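Glutaredoxin (Chlorella sorokiniana, PDB 4I2U) binds glutathione and probably acts as a thiol-disulfide oxidoreductase of the thioredoxin fold, serving cell redox homeostasis. Local coordinates at residues V17-K22 against S70-F75. Residues are numbered along the deposited sequence; the frame is centred on the assembly and turned at random.
Sequences VVIFSK and SVPRVF. With GSH (glutathione), chain B.
With CG set opposite the carbonyl carbon in both Phe20 (chi1 -67°) and Phe75 (chi1 -64°), the two rings leave the same face of the sheet and meet obliquely, Phe20 CE1 3.6 Å from Phe75 CE1. Helices 3-14 and 55-66 cover them there. On the other face, the Ile19 side chain lies alongside those of Pro72 and Val74, its CD1 3.7 Å from Pro72 CB and 3.8 Å from Val74 CG2. Between these layers, strands 17-21 and 73-75 pair antiparallel: Val18 and Phe75 exchange two nearly straight backbone hydrogen bonds, as do Phe20 and Arg73 with slightly more bent ones. The ladder stops at Pro72, whose cis peptide bond turns the chain toward glutathione, as in the cis-proline loop of thioredoxin folds. Val71 binds the tripeptide in two directions, its N donating to GSH O2 at 2.9 Å and its O accepting from GSH N2 at 3.0 Å. The Lys22 side chain, extended beyond CG, crosses that of Val71 at about a right angle, its CG against Val71 CG2, and brings NZ within 2.8 Å of GSH O31; Gln59 OE1 also accepts from NZ. A methionine in place of Lys22 would probably leave the glycyl carboxylate without this cationic mate and Gln59 OE1 without this donor. The central strand pair thus joins an apolar core to a polar glutathione site, where the N-H and C=O of Val71 pair with the peptide backbone of glutathione and a lysine probably balances its terminal charge.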
ATOM      1  N   VAL A  17      -4.964  -5.104   0.613  1.00  6.22           N
ATOM      2  CA  VAL A  17      -4.622  -3.695   0.495  1.00  6.37           C
ATOM      3  C   VAL A  17      -3.515  -3.418   1.481  1.00  6.52           C
ATOM      4  O   VAL A  17      -3.727  -3.493   2.699  1.00  7.59           O
ATOM      5  CB  VAL A  17      -5.835  -2.790   0.762  1.00  6.94           C
ATOM      6  CG1 VAL A  17      -5.429  -1.348   0.629  1.00  7.59           C
ATOM      7  CG2 VAL A  17      -6.951  -3.130  -0.202  1.00  8.24           C
ATOM      8  N   VAL A  18      -2.320  -3.152   0.963  1.00  6.00           N
ATOM      9  CA  VAL A  18      -1.145  -2.943   1.793  1.00  5.59           C
ATOM     10  C   VAL A  18      -0.491  -1.615   1.469  1.00  5.45           C
ATOM     11  O   VAL A  18      -0.305  -1.274   0.295  1.00  6.68           O
ATOM     12  CB  VAL A  18      -0.120  -4.087   1.578  1.00  6.18           C
ATOM     13  CG1 VAL A  18       1.145  -3.860   2.393  1.00  7.57           C
ATOM     14  CG2 VAL A  18      -0.744  -5.428   1.939  1.00  7.54           C
ATOM     15  N   ILE A  19      -0.113  -0.870   2.493  1.00  4.91           N
ATOM     16  CA  ILE A  19       0.645   0.352   2.299  1.00  4.89           C
ATOM     17  C   ILE A  19       1.858   0.311   3.219  1.00  4.83           C
ATOM     18  O   ILE A  19       1.717   0.266   4.451  1.00  6.37           O
ATOM     19  CB  ILE A  19      -0.224   1.614   2.489  1.00  5.75           C
ATOM     20  CG1 ILE A  19       0.634   2.857   2.290  1.00  6.37           C
ATOM     21  CG2 ILE A  19      -0.959   1.633   3.846  1.00  8.07           C
ATOM     22  CD1 ILE A  19      -0.183   4.128   2.090  1.00  8.46           C
ATOM     23  N   PHE A  20       3.047   0.259   2.632  1.00  4.88           N
ATOM     24  CA  PHE A  20       4.277   0.414   3.406  1.00  4.97           C
ATOM     25  C   PHE A  20       4.460   1.902   3.581  1.00  5.42           C
ATOM     26  O   PHE A  20       4.449   2.652   2.603  1.00  6.00           O
ATOM     27  CB  PHE A  20       5.459  -0.239   2.677  1.00  5.72           C
ATOM     28  CG  PHE A  20       5.325  -1.741   2.589  1.00  4.87           C
ATOM     29  CD1 PHE A  20       4.726  -2.340   1.498  1.00  5.15           C
ATOM     30  CD2 PHE A  20       5.754  -2.560   3.625  1.00  5.42           C
ATOM     31  CE1 PHE A  20       4.561  -3.710   1.440  1.00  6.68           C
ATOM     32  CE2 PHE A  20       5.594  -3.926   3.579  1.00  6.80           C
ATOM     33  CZ  PHE A  20       4.998  -4.512   2.497  1.00  6.72           C
ATOM     34  N   SER A  21       4.623   2.327   4.824  1.00  5.41           N
ATOM     35  CA  SER A  21       4.402   3.695   5.240  1.00  5.67           C
ATOM     36  C   SER A  21       5.443   4.122   6.258  1.00  5.71           C
ATOM     37  O   SER A  21       6.199   3.314   6.778  1.00  6.41           O
ATOM     38  CB  SER A  21       2.987   3.733   5.854  1.00  5.86           C
ATOM     39  OG  SER A  21       2.661   4.979   6.472  1.00  6.63           O
ATOM     40  N   LYS A  22       5.503   5.427   6.509  1.00  6.33           N
ATOM     41  CA  LYS A  22       6.089   5.968   7.734  1.00  5.81           C
ATOM     42  C   LYS A  22       5.086   6.926   8.328  1.00  6.09           C
ATOM     43  O   LYS A  22       4.377   7.633   7.609  1.00  6.82           O
ATOM     44  CB  LYS A  22       7.425   6.663   7.474  1.00  7.33           C
ATOM     45  CG  LYS A  22       8.487   5.671   7.087  1.00  6.03           C
ATOM     46  CD  LYS A  22       9.828   6.270   6.772  1.00  7.49           C
ATOM     47  CE  LYS A  22      10.790   5.202   6.286  1.00  7.41           C
ATOM     48  NZ  LYS A  22      12.132   5.751   6.015  1.00  8.28           N
ATOM     49  N   SER A  70      11.272   4.929  -1.643  1.00  7.20           N
ATOM     50  CA  SER A  70      10.503   5.934  -0.921  1.00  7.12           C
ATOM     51  C   SER A  70       9.201   5.356  -0.394  1.00  7.52           C
ATOM     52  O   SER A  70       8.666   4.390  -0.921  1.00  7.62           O
ATOM     53  CB  SER A  70      10.198   7.128  -1.814  1.00  7.70           C
ATOM     54  OG  SER A  70       9.369   6.791  -2.904  1.00  8.54           O
ATOM     55  N   VAL A  71       8.676   5.974   0.653  1.00  6.72           N
ATOM     56  CA  VAL A  71       7.350   5.652   1.173  1.00  6.34           C
ATOM     57  C   VAL A  71       6.356   6.712   0.736  1.00  6.23           C
ATOM     58  O   VAL A  71       6.688   7.883   0.628  1.00  6.70           O
ATOM     59  CB  VAL A  71       7.331   5.491   2.708  1.00  6.50           C
ATOM     60  CG1 VAL A  71       8.125   4.261   3.085  1.00  7.47           C
ATOM     61  CG2 VAL A  71       7.878   6.735   3.418  1.00  7.17           C
ATOM     62  N   PRO A  72       5.112   6.314   0.477  1.00  5.76           N
ATOM     63  CA  PRO A  72       4.614   4.946   0.631  1.00  5.51           C
ATOM     64  C   PRO A  72       4.860   4.067  -0.593  1.00  5.40           C
ATOM     65  O   PRO A  72       5.170   4.551  -1.678  1.00  5.61           O
ATOM     66  CB  PRO A  72       3.103   5.147   0.810  1.00  5.66           C
ATOM     67  CG  PRO A  72       2.842   6.377  -0.052  1.00  5.83           C
ATOM     68  CD  PRO A  72       4.035   7.268   0.160  1.00  6.14           C
ATOM     69  N   ARG A  73       4.687   2.763  -0.403  1.00  5.27           N
ATOM     70  CA  ARG A  73       4.604   1.814  -1.505  0.53  5.39           C
ATOM     71  C   ARG A  73       3.326   1.034  -1.293  1.00  5.09           C
ATOM     72  O   ARG A  73       3.149   0.377  -0.279  1.00  5.22           O
ATOM     73  CB  ARG A  73       5.830   0.897  -1.569  0.53  5.31           C
ATOM     74  CG  ARG A  73       7.162   1.634  -1.707  0.53  5.58           C
ATOM     75  CD  ARG A  73       7.582   1.854  -3.151  0.53  8.40           C
ATOM     76  NE  ARG A  73       8.380   3.060  -3.348  0.53  6.46           N
ATOM     77  CZ  ARG A  73       8.873   3.432  -4.520  0.53  6.48           C
ATOM     78  NH1 ARG A  73       8.717   2.655  -5.592  0.53  6.16           N
ATOM     79  NH2 ARG A  73       9.540   4.569  -4.622  0.53  6.41           N
ATOM     80  N   VAL A  74       2.400   1.171  -2.237  1.00  4.99           N
ATOM     81  CA  VAL A  74       1.037   0.653  -2.100  1.00  4.96           C
ATOM     82  C   VAL A  74       0.831  -0.534  -3.035  1.00  5.00           C
ATOM     83  O   VAL A  74       1.218  -0.495  -4.217  1.00  5.45           O
ATOM     84  CB  VAL A  74       0.023   1.756  -2.407  1.00  5.06           C
ATOM     85  CG1 VAL A  74      -1.390   1.271  -2.224  1.00  6.29           C
ATOM     86  CG2 VAL A  74       0.296   2.976  -1.517  1.00  6.51           C
ATOM     87  N   PHE A  75       0.211  -1.582  -2.491  1.00  5.01           N
ATOM     88  CA  PHE A  75      -0.042  -2.823  -3.220  1.00  5.30           C
ATOM     89  C   PHE A  75      -1.511  -3.215  -3.090  1.00  5.27           C
ATOM     90  O   PHE A  75      -2.072  -3.210  -1.980  1.00  6.67           O
ATOM     91  CB  PHE A  75       0.797  -3.964  -2.663  1.00  5.58           C
ATOM     92  CG  PHE A  75       2.269  -3.794  -2.820  1.00  5.53           C
ATOM     93  CD1 PHE A  75       2.992  -2.980  -1.970  1.00  5.74           C
ATOM     94  CD2 PHE A  75       2.938  -4.503  -3.801  1.00  5.66           C
ATOM     95  CE1 PHE A  75       4.360  -2.871  -2.103  1.00  6.56           C
ATOM     96  CE2 PHE A  75       4.306  -4.386  -3.939  1.00  5.50           C
ATOM     97  CZ  PHE A  75       5.020  -3.583  -3.083  1.00  6.06           C
TER
HETATM   98  N1  GSH B 201       6.098  11.573  -4.774  1.00 12.24           N
HETATM   99  CA1 GSH B 201       6.346  10.487  -3.812  1.00  8.72           C
HETATM  100  C1  GSH B 201       5.013   9.841  -3.537  1.00  7.83           C
HETATM  101  O11 GSH B 201       4.013  10.302  -4.121  1.00  9.30           O
HETATM  102  O12 GSH B 201       4.933   8.849  -2.769  1.00  7.75           O
HETATM  103  CB1 GSH B 201       7.027  11.082  -2.582  1.00  7.01           C
HETATM  104  CG1 GSH B 201       7.430  10.037  -1.548  1.00  8.55           C
HETATM  105  CD1 GSH B 201       8.593  10.513  -0.694  1.00  8.76           C
HETATM  106  OE1 GSH B 201       9.566  11.093  -1.183  1.00 10.25           O
HETATM  107  N2  GSH B 201       8.536  10.235   0.595  1.00  7.48           N
HETATM  108  CA2 GSH B 201       9.647  10.536   1.504  1.00  7.95           C
HETATM  109  C2  GSH B 201      10.628   9.391   1.612  1.00  7.39           C
HETATM  110  O2  GSH B 201      10.330   8.266   1.241  1.00  7.95           O
HETATM  111  CB2 GSH B 201       9.112  10.908   2.887  1.00  7.85           C
HETATM  112  SG2 GSH B 201       8.243  12.501   2.879  1.00 10.30           S
HETATM  113  N3  GSH B 201      11.833   9.676   2.083  1.00  7.34           N
HETATM  114  CA3 GSH B 201      12.882   8.685   2.087  1.00  9.66           C
HETATM  115  C3  GSH B 201      12.725   7.602   3.127  1.00  8.16           C
HETATM  116  O31 GSH B 201      11.894   7.707   4.052  1.00  8.04           O
HETATM  117  O32 GSH B 201      13.482   6.614   2.985  1.00 10.73           O